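Local atomic coordinates of putative uronate isomerase (Thermotoga maritima, PDB entry 4NAR), a protein that is of unestablished function but may, as a lactate racemase-like protein, racemise or isomerise small hydroxy acids. Residues Glu24-Val29 and Phe142-Phe147; Val175-His180 and Asn346-Ala351; Trp181-Met186 and Asn197-Ile202. All coordinates share one frame; numbering follows the deposited sequence.

Contact 1: residues Glu24-Val29 and Phe142-Phe147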
loop_
_atom_site.group_PDB
_atom_site.type_symbol
_atom_site.label_atom_id
_atom_site.label_comp_id
_atom_site.label_asym_id
_atom_site.label_seq_id
_atom_site.Cartn_x
_atom_site.Cartn_y
_atom_site.Cartn_z
ATOM N N GLU A 24 -0.330 -5.968 29.784
ATOM C CA GLU A 24 -0.755 -6.505 31.070
ATOM C C GLU A 24 -1.538 -7.808 30.880
ATOM O O GLU A 24 -1.425 -8.727 31.694
ATOM C CB GLU A 24 -1.562 -5.447 31.848
ATOM C CG GLU A 24 -2.816 -5.955 32.554
ATOM C CD GLU A 24 -4.086 -5.252 32.065
ATOM O OE1 GLU A 24 -4.335 -4.103 32.511
ATOM O OE2 GLU A 24 -4.826 -5.844 31.232
ATOM N N ASP A 25 -2.304 -7.891 29.792
ATOM C CA ASP A 25 -3.085 -9.088 29.488
ATOM C C ASP A 25 -2.259 -10.192 28.796
ATOM O O ASP A 25 -2.715 -11.330 28.670
ATOM C CB ASP A 25 -4.339 -8.722 28.685
ATOM C CG ASP A 25 -4.509 -9.568 27.435
ATOM O OD1 ASP A 25 -5.346 -10.510 27.449
ATOM O OD2 ASP A 25 -3.792 -9.293 26.437
ATOM N N LEU A 26 -1.044 -9.867 28.362
ATOM C CA LEU A 26 -0.136 -10.902 27.871
ATOM C C LEU A 26 0.419 -11.691 29.043
ATOM O O LEU A 26 0.817 -11.108 30.051
ATOM C CB LEU A 26 1.024 -10.309 27.076
ATOM C CG LEU A 26 0.869 -10.248 25.557
ATOM C CD1 LEU A 26 -0.105 -11.311 25.045
ATOM C CD2 LEU A 26 0.445 -8.852 25.120
ATOM N N GLY A 27 0.456 -13.014 28.908
ATOM C CA GLY A 27 0.851 -13.882 30.006
ATOM C C GLY A 27 2.332 -14.214 30.032
ATOM O O GLY A 27 3.015 -14.022 31.048
ATOM N N LYS A 28 2.823 -14.729 28.910
ATOM C CA LYS A 28 4.234 -15.057 28.755
ATOM C C LYS A 28 4.850 -14.217 27.639
ATOM O O LYS A 28 4.330 -14.194 26.516
ATOM C CB LYS A 28 4.404 -16.542 28.414
ATOM C CG LYS A 28 5.830 -16.927 27.986
ATOM C CD LYS A 28 5.873 -18.312 27.349
ATOM C CE LYS A 28 7.309 -18.785 27.157
ATOM N NZ LYS A 28 7.393 -20.122 26.487
ATOM N N VAL A 29 5.946 -13.522 27.931
ATOM C CA VAL A 29 6.694 -12.885 26.853
ATOM C C VAL A 29 8.193 -12.991 27.031
ATOM O O VAL A 29 8.786 -12.280 27.848
ATOM C CB VAL A 29 6.323 -11.402 26.675
ATOM C CG1 VAL A 29 5.192 -11.255 25.667
ATOM C CG2 VAL A 29 5.953 -10.775 28.017
ATOM N N PHE A 142 7.168 -17.697 18.528
ATOM C CA PHE A 142 6.850 -16.413 19.155
ATOM C C PHE A 142 5.702 -16.536 20.146
ATOM O O PHE A 142 4.784 -17.331 19.952
ATOM C CB PHE A 142 6.558 -15.319 18.117
ATOM C CG PHE A 142 7.780 -14.869 17.364
ATOM C CD1 PHE A 142 8.789 -14.156 18.014
ATOM C CD2 PHE A 142 7.934 -15.180 16.012
ATOM C CE1 PHE A 142 9.942 -13.756 17.331
ATOM C CE2 PHE A 142 9.088 -14.782 15.307
ATOM C CZ PHE A 142 10.092 -14.068 15.968
ATOM N N ASP A 143 5.766 -15.755 21.218
ATOM C CA ASP A 143 4.696 -15.755 22.206
ATOM C C ASP A 143 3.598 -14.784 21.789
ATOM O O ASP A 143 2.428 -14.962 22.138
ATOM C CB ASP A 143 5.241 -15.388 23.588
ATOM C CG ASP A 143 6.188 -16.439 24.138
ATOM O OD1 ASP A 143 7.311 -16.061 24.558
ATOM O OD2 ASP A 143 5.808 -17.638 24.148
ATOM N N ALA A 144 3.982 -13.748 21.052
ATOM C CA ALA A 144 3.014 -12.802 20.524
ATOM C C ALA A 144 3.552 -12.168 19.259
ATOM O O ALA A 144 4.769 -11.963 19.109
ATOM C CB ALA A 144 2.662 -11.732 21.552
ATOM N N ILE A 145 2.634 -11.883 18.341
ATOM C CA ILE A 145 2.971 -11.181 17.119
ATOM C C ILE A 145 2.073 -9.960 17.020
ATOM O O ILE A 145 0.842 -10.075 17.072
ATOM C CB ILE A 145 2.763 -12.057 15.893
ATOM C CG1 ILE A 145 3.507 -13.382 16.065
ATOM C CG2 ILE A 145 3.260 -11.323 14.651
ATOM C CD1 ILE A 145 3.494 -14.265 14.822
ATOM N N PHE A 146 2.693 -8.793 16.880
ATOM C CA PHE A 146 1.974 -7.532 16.854
ATOM C C PHE A 146 2.090 -6.952 15.471
ATOM O O PHE A 146 3.188 -6.711 14.982
ATOM C CB PHE A 146 2.598 -6.575 17.860
ATOM C CG PHE A 146 2.678 -7.142 19.248
ATOM C CD1 PHE A 146 3.849 -7.727 19.702
ATOM C CD2 PHE A 146 1.570 -7.106 20.097
ATOM C CE1 PHE A 146 3.927 -8.259 20.990
ATOM C CE2 PHE A 146 1.637 -7.637 21.375
ATOM C CZ PHE A 146 2.821 -8.212 21.826
ATOM N N PHE A 147 0.962 -6.747 14.822
ATOM C CA PHE A 147 0.975 -6.162 13.499
ATOM C C PHE A 147 0.509 -4.704 13.625
ATOM O O PHE A 147 -0.678 -4.446 13.866
ATOM C CB PHE A 147 0.018 -6.913 12.572
ATOM C CG PHE A 147 0.349 -8.376 12.373
ATOM C CD1 PHE A 147 0.999 -8.806 11.214
ATOM C CD2 PHE A 147 -0.032 -9.337 13.324
ATOM C CE1 PHE A 147 1.284 -10.172 11.009
ATOM C CE2 PHE A 147 0.246 -10.693 13.131
ATOM C CZ PHE A 147 0.897 -11.113 11.971
#

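Contact 2: residues Val175-His180 and Asn346-Ala351. With SO4 (sulfate ion), chain B.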
loop_
_atom_site.group_PDB
_atom_site.type_symbol
_atom_site.label_atom_id
_atom_site.label_comp_id
_atom_site.label_asym_id
_atom_site.label_seq_id
_atom_site.Cartn_x
_atom_site.Cartn_y
_atom_site.Cartn_z
ATOM N N VAL A 175 0.078 -14.938 -4.971
ATOM C CA VAL A 175 -1.154 -14.416 -4.402
ATOM C C VAL A 175 -1.285 -12.900 -4.628
ATOM O O VAL A 175 -2.395 -12.380 -4.833
ATOM C CB VAL A 175 -1.291 -14.790 -2.896
ATOM C CG1 VAL A 175 -0.129 -14.178 -2.064
ATOM C CG2 VAL A 175 -2.669 -14.396 -2.350
ATOM N N VAL A 176 -0.153 -12.200 -4.627
ATOM C CA VAL A 176 -0.152 -10.750 -4.801
ATOM C C VAL A 176 -0.489 -10.357 -6.259
ATOM O O VAL A 176 -1.238 -9.394 -6.504
ATOM C CB VAL A 176 1.184 -10.138 -4.305
ATOM C CG1 VAL A 176 1.317 -8.656 -4.725
ATOM C CG2 VAL A 176 1.317 -10.321 -2.757
ATOM N N ASP A 177 0.045 -11.109 -7.220
ATOM C CA ASP A 177 -0.306 -10.909 -8.627
ATOM C C ASP A 177 -1.818 -11.048 -8.806
ATOM O O ASP A 177 -2.465 -10.224 -9.483
ATOM C CB ASP A 177 0.399 -11.937 -9.521
ATOM C CG ASP A 177 1.862 -11.566 -9.823
ATOM O OD1 ASP A 177 2.467 -10.741 -9.084
ATOM O OD2 ASP A 177 2.408 -12.118 -10.809
ATOM N N THR A 178 -2.360 -12.094 -8.177
ATOM C CA THR A 178 -3.764 -12.453 -8.272
ATOM C C THR A 178 -4.670 -11.357 -7.737
ATOM O O THR A 178 -5.650 -10.993 -8.398
ATOM C CB THR A 178 -4.063 -13.757 -7.501
ATOM O OG1 THR A 178 -3.366 -14.845 -8.117
ATOM C CG2 THR A 178 -5.568 -14.059 -7.478
ATOM N N PHE A 179 -4.368 -10.820 -6.555
ATOM C CA PHE A 179 -5.265 -9.788 -6.041
ATOM C C PHE A 179 -5.140 -8.477 -6.820
ATOM O O PHE A 179 -6.138 -7.792 -7.052
ATOM C CB PHE A 179 -5.188 -9.611 -4.507
ATOM C CG PHE A 179 -4.137 -8.636 -4.022
ATOM C CD1 PHE A 179 -4.283 -7.258 -4.196
ATOM C CD2 PHE A 179 -3.039 -9.098 -3.303
ATOM C CE1 PHE A 179 -3.330 -6.367 -3.718
ATOM C CE2 PHE A 179 -2.082 -8.209 -2.810
ATOM C CZ PHE A 179 -2.229 -6.840 -3.019
ATOM N N HIS A 180 -3.920 -8.140 -7.229
ATOM C CA HIS A 180 -3.718 -6.935 -8.031
ATOM C C HIS A 180 -4.499 -7.007 -9.348
ATOM O O HIS A 180 -5.125 -6.027 -9.763
ATOM C CB HIS A 180 -2.231 -6.684 -8.288
ATOM C CG HIS A 180 -1.539 -5.972 -7.168
ATOM N ND1 HIS A 180 -1.828 -4.666 -6.823
ATOM C CD2 HIS A 180 -0.561 -6.377 -6.319
ATOM C CE1 HIS A 180 -1.066 -4.300 -5.806
ATOM N NE2 HIS A 180 -0.287 -5.321 -5.483
ATOM N N ASN A 346 4.220 -10.382 -16.170
ATOM C CA ASN A 346 3.838 -10.242 -14.770
ATOM C C ASN A 346 2.591 -9.363 -14.554
ATOM O O ASN A 346 2.582 -8.183 -14.914
ATOM C CB ASN A 346 5.004 -9.685 -13.954
ATOM C CG ASN A 346 4.659 -9.542 -12.485
ATOM O OD1 ASN A 346 4.088 -8.524 -12.059
ATOM N ND2 ASN A 346 4.984 -10.572 -11.699
ATOM N N LYS A 347 1.565 -9.927 -13.919
ATOM C CA LYS A 347 0.285 -9.244 -13.781
ATOM C C LYS A 347 0.253 -8.086 -12.777
ATOM O O LYS A 347 -0.631 -7.213 -12.858
ATOM C CB LYS A 347 -0.822 -10.261 -13.492
ATOM C CG LYS A 347 -1.231 -11.033 -14.741
ATOM C CD LYS A 347 -2.203 -12.150 -14.431
ATOM C CE LYS A 347 -2.471 -12.991 -15.676
ATOM N NZ LYS A 347 -3.638 -12.460 -16.416
ATOM N N ASN A 348 1.209 -8.072 -11.847
ATOM C CA ASN A 348 1.336 -6.982 -10.882
ATOM C C ASN A 348 1.777 -5.713 -11.630
ATOM O O ASN A 348 1.114 -4.667 -11.551
ATOM C CB ASN A 348 2.330 -7.363 -9.763
ATOM C CG ASN A 348 2.236 -6.447 -8.526
ATOM O OD1 ASN A 348 1.625 -5.361 -8.553
ATOM N ND2 ASN A 348 2.859 -6.888 -7.434
ATOM N N VAL A 349 2.880 -5.818 -12.368
ATOM C CA VAL A 349 3.294 -4.771 -13.305
ATOM C C VAL A 349 2.167 -4.386 -14.284
ATOM O O VAL A 349 1.922 -3.192 -14.532
ATOM C CB VAL A 349 4.532 -5.209 -14.119
ATOM C CG1 VAL A 349 4.864 -4.179 -15.212
ATOM C CG2 VAL A 349 5.724 -5.443 -13.192
ATOM N N ALA A 350 1.486 -5.392 -14.836
ATOM C CA ALA A 350 0.379 -5.125 -15.748
ATOM C C ALA A 350 -0.686 -4.273 -15.058
ATOM O O ALA A 350 -1.160 -3.268 -15.614
ATOM C CB ALA A 350 -0.234 -6.436 -16.274
ATOM N N ALA A 351 -1.061 -4.668 -13.843
ATOM C CA ALA A 351 -2.080 -3.921 -13.103
ATOM C C ALA A 351 -1.597 -2.490 -12.797
ATOM O O ALA A 351 -2.359 -1.519 -12.924
ATOM C CB ALA A 351 -2.476 -4.672 -11.810
HETATM S S SO4 B . 3.030 -4.169 -3.868
HETATM O O1 SO4 B . 1.735 -4.808 -3.580
HETATM O O2 SO4 B . 3.906 -4.307 -2.693
HETATM O O3 SO4 B . 3.633 -4.808 -5.047
HETATM O O4 SO4 B . 2.817 -2.735 -4.156
HETATM O O HOH W 1 1.609 -12.665 -13.170
#

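Contact 3: residues Trp181-Met186 and Asn197-Ile202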
loop_
_atom_site.group_PDB
_atom_site.type_symbol
_atom_site.label_atom_id
_atom_site.label_comp_id
_atom_site.label_asym_id
_atom_site.label_seq_id
_atom_site.Cartn_x
_atom_site.Cartn_y
_atom_site.Cartn_z
ATOM N N TRP A 181 -4.484 -8.174 -9.989
ATOM C CA TRP A 181 -5.196 -8.337 -11.246
ATOM C C TRP A 181 -6.711 -8.341 -11.047
ATOM O O TRP A 181 -7.445 -7.743 -11.836
ATOM C CB TRP A 181 -4.747 -9.616 -11.958
ATOM C CG TRP A 181 -5.258 -9.707 -13.367
ATOM C CD1 TRP A 181 -6.140 -10.633 -13.864
ATOM C CD2 TRP A 181 -4.946 -8.827 -14.455
ATOM N NE1 TRP A 181 -6.386 -10.385 -15.196
ATOM C CE2 TRP A 181 -5.661 -9.274 -15.589
ATOM C CE3 TRP A 181 -4.112 -7.703 -14.595
ATOM C CZ2 TRP A 181 -5.586 -8.646 -16.837
ATOM C CZ3 TRP A 181 -4.034 -7.069 -15.841
ATOM C CH2 TRP A 181 -4.766 -7.546 -16.943
ATOM N N ALA A 182 -7.173 -9.039 -10.006
ATOM C CA ALA A 182 -8.586 -9.040 -9.633
ATOM C C ALA A 182 -9.060 -7.600 -9.441
ATOM O O ALA A 182 -10.125 -7.209 -9.940
ATOM C CB ALA A 182 -8.802 -9.847 -8.343
ATOM N N ALA A 183 -8.250 -6.812 -8.736
ATOM C CA ALA A 183 -8.593 -5.428 -8.426
ATOM C C ALA A 183 -8.684 -4.573 -9.679
ATOM O O ALA A 183 -9.614 -3.780 -9.835
ATOM C CB ALA A 183 -7.570 -4.826 -7.444
ATOM N N VAL A 184 -7.710 -4.713 -10.566
ATOM C CA VAL A 184 -7.665 -3.850 -11.741
ATOM C C VAL A 184 -8.801 -4.145 -12.747
ATOM O O VAL A 184 -9.224 -3.253 -13.502
ATOM C CB VAL A 184 -6.273 -3.846 -12.422
ATOM C CG1 VAL A 184 -6.143 -5.030 -13.400
ATOM C CG2 VAL A 184 -6.024 -2.484 -13.126
ATOM N N LEU A 185 -9.308 -5.375 -12.740
ATOM C CA LEU A 185 -10.461 -5.709 -13.570
ATOM C C LEU A 185 -11.688 -4.899 -13.136
ATOM O O LEU A 185 -12.422 -4.380 -13.978
ATOM C CB LEU A 185 -10.747 -7.209 -13.520
ATOM C CG LEU A 185 -9.724 -8.117 -14.216
ATOM C CD1 LEU A 185 -10.174 -9.572 -14.126
ATOM C CD2 LEU A 185 -9.516 -7.703 -15.681
HETATM N N MSE A 186 -11.910 -4.783 -11.826
HETATM C CA MSE A 186 -12.913 -3.848 -11.324
HETATM C C MSE A 186 -12.470 -2.404 -11.614
HETATM O O MSE A 186 -13.250 -1.586 -12.116
HETATM C CB MSE A 186 -13.168 -4.056 -9.821
HETATM C CG MSE A 186 -14.097 -3.011 -9.208
HETATM SE SE MSE A 186 -14.696 -3.346 -7.353
HETATM C CE MSE A 186 -15.999 -4.770 -7.724
ATOM N N ASN A 197 -14.473 -5.761 -1.653
ATOM C CA ASN A 197 -14.088 -5.799 -3.067
ATOM C C ASN A 197 -13.293 -7.083 -3.334
ATOM O O ASN A 197 -12.957 -7.812 -2.382
ATOM C CB ASN A 197 -13.247 -4.567 -3.411
ATOM C CG ASN A 197 -12.063 -4.406 -2.484
ATOM O OD1 ASN A 197 -11.112 -5.206 -2.513
ATOM N ND2 ASN A 197 -12.114 -3.368 -1.642
ATOM N N PRO A 198 -12.986 -7.383 -4.615
ATOM C CA PRO A 198 -12.355 -8.693 -4.871
ATOM C C PRO A 198 -11.018 -8.943 -4.156
ATOM O O PRO A 198 -10.818 -10.051 -3.639
ATOM C CB PRO A 198 -12.124 -8.688 -6.392
ATOM C CG PRO A 198 -13.158 -7.739 -6.927
ATOM C CD PRO A 198 -13.315 -6.675 -5.873
ATOM N N ALA A 199 -10.117 -7.959 -4.163
ATOM C CA ALA A 199 -8.793 -8.114 -3.537
ATOM C C ALA A 199 -8.921 -8.361 -2.034
ATOM O O ALA A 199 -8.199 -9.178 -1.454
ATOM C CB ALA A 199 -7.927 -6.881 -3.784
ATOM N N ARG A 200 -9.844 -7.636 -1.415
ATOM C CA ARG A 200 -10.124 -7.785 0.000
ATOM C C ARG A 200 -10.688 -9.221 0.275
ATOM O O ARG A 200 -10.311 -9.880 1.255
ATOM C CB ARG A 200 -11.079 -6.652 0.404
ATOM C CG ARG A 200 -10.821 -5.972 1.737
ATOM C CD ARG A 200 -9.535 -5.120 1.800
ATOM N NE ARG A 200 -8.820 -5.479 3.022
ATOM C CZ ARG A 200 -7.876 -4.772 3.643
ATOM N NH1 ARG A 200 -7.460 -3.586 3.205
ATOM N NH2 ARG A 200 -7.336 -5.291 4.741
ATOM N N LYS A 201 -11.538 -9.734 -0.615
ATOM C CA LYS A 201 -11.993 -11.135 -0.508
ATOM C C LYS A 201 -10.855 -12.155 -0.595
ATOM O O LYS A 201 -10.802 -13.107 0.198
ATOM C CB LYS A 201 -13.026 -11.466 -1.585
ATOM C CG LYS A 201 -14.415 -10.892 -1.321
ATOM C CD LYS A 201 -15.335 -11.137 -2.528
ATOM C CE LYS A 201 -16.787 -10.814 -2.192
ATOM N NZ LYS A 201 -16.939 -9.356 -1.953
ATOM N N ILE A 202 -9.967 -11.968 -1.574
ATOM C CA ILE A 202 -8.803 -12.837 -1.759
ATOM C C ILE A 202 -7.881 -12.790 -0.530
ATOM O O ILE A 202 -7.428 -13.826 -0.019
ATOM C CB ILE A 202 -7.986 -12.411 -3.005
ATOM C CG1 ILE A 202 -8.774 -12.700 -4.285
ATOM C CG2 ILE A 202 -6.648 -13.133 -3.054
ATOM C CD1 ILE A 202 -8.109 -12.147 -5.540
#

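Contact 1: residues Glu24-Val29 and Phe142-Phe147
D143 and K28 meet at about a right angle, the carboxylate lying across the aliphatic part of the lysine rather than head-on against its amine. The nearest touch is between D143 OD2 and K28 CD, 3.3 Å apart, whereas the salt bridge from K28 NZ to D143 OD2 is long, at 3.8 Å. K28 reaches that position as a fully extended chain, with CG anti to the backbone N (chi1 170°), so that its methylenes pass the acid before the charge does. D143 has a stronger partner close by: its OD1 accepts a hydrogen bond from the backbone N of K30, just after V29. The base of the aspartate is also engaged, with D143 CB packed 3.3 Å from K28 O.

Deeper in, L26 supplies the apolar half of the contact. Its CD2 lies at the edge of the F146 ring, near the ring plane and 4.1 Å from CZ, while CD1 faces A144 CB at 4.5 Å. F219 of strand 217-227 also touches L26 and meets the F146 ring. The loop leading from helix 12-24 into strand 31-36 is thus laid against the start of strand 144-150, which pairs with strand 31-36 in the mixed sheet. The chemistry implies a contact of two characters: the L26 methyls pack on A144 and F146 in the buried part, while on the outer side the acid takes the bond from K30 N and the poorly ordered lysine adds a weak electrostatic attraction.

Contact 2: residues Val175-His180 and Asn346-Ala351
The shortest polar bond here runs through a water, which donates to D177 OD2 at 2.6 Å and accepts from the backbone N of K347 at 2.8 Å. The acid of one helix is thereby tied to the first turn of the other, where the helix dipole would probably favour a negative charge. N346 caps that turn: its OD1 receives V349 N in the carbonyl plane, at 3.0 Å, and a weaker bond from N348 N. Its ND2 comes close to D177 OD2, but the angle is too poor for a hydrogen bond, and the carboxylate and amide planes stand nearly perpendicular.

Farther along, H180 and N348 approach a shared sulfate, probably taken from the crystallisation liquor. H180 NE2 gives SO4 O1 a nearly straight bond of 2.8 Å (163°), the oxygen lying at the ring edge, and N348 ND2 gives SO4 O3 a longer one of 3.3 Å. N348 OD1 sits over one face of the imidazole, toward the rim and 3.3 Å from H180 CD2, with ring and amide not far from parallel; F179 CE1 covers the opposite face, so the ring is held between them. N348 turns its amide toward this ring and the anion because its CG points away from the backbone N (chi1 -164°). T72 OG1 and W283 NE1 also hydrogen-bond to the sulfate, an anion site consistent with a pocket for an acidic ligand.

Both segments run in a similar direction, 30° apart with axes 8.3 Å from each other. Helix 198-213 packs against T178 and F179, while helices 318-327 and 332-341 flank the N346-A351 segment.

Contact 3: residues Trp181-Met186 and Asn197-Ile202
Apolar contacts make up the whole of this interface, and the smallest side chains allow the closest backbone approach. A183 CB meets A199 CB at 4.2 Å, and these are the residues whose CA atoms lie nearest across the pair, 5.6 Å apart. Next to A183 in the chain, A182 CB touches both I202 CD1 at 3.7 Å and P198 CB at 4.0 Å. I202 extends its CG1 branch, anti to the carbonyl carbon (chi1 -69°), so that CD1 reaches the alanine.

The two segments form an antiparallel helical hairpin: the C-terminal part of helix 173-186 and the first turns of helix 198-213 are inclined at 159°, with axes 8.7 Å apart, and the ten residues joining them include the short helix 188-191. M121 of helix 115-121 touches both P198 and I202.

Near the connection between the helices the selenomethionine M186 crosses P198 at about a right angle. Its chain is extended until it bends at chi3, which brings CE to within 3.8 Å of P198 CD, while SE lies 4.4 Å from N197 CB.

The polar bonds belong to N197-I202 and its surroundings and do not join the two helices. N197 caps helix 198-213, its OD1 accepting from R200 N, with the donor tilted 32° from the carbonyl plane. N197 ND2 bonds to T194 OG1, which helps set the rotation of the amide, and R200 NH2 bonds to G161 O.

How the contacts relate
Contacts 2 and 3 are successive uses of one helix, 173-186: segment 175-180 meets N346-A351 and segment 181-186 meets N197-I202, though both partners spill across the boundary. Their centres are 10 Å apart, and contact 3 is nested inside the long loop that contact 2 closes. They also touch directly, F179 CD1 lying 3.7 Å from A199 CB and T178 CG2 3.7 Å from I202 CD1, while K347 and W181 form a cation-pi pair. Of the three contacts, contact 2 holds the sulfate. Contact 1 closes earlier in the chain and stands apart at one end of inner strands of the mixed sheet, its centre about 34 Å from that of contact 2 and about 33 Å from that of contact 3.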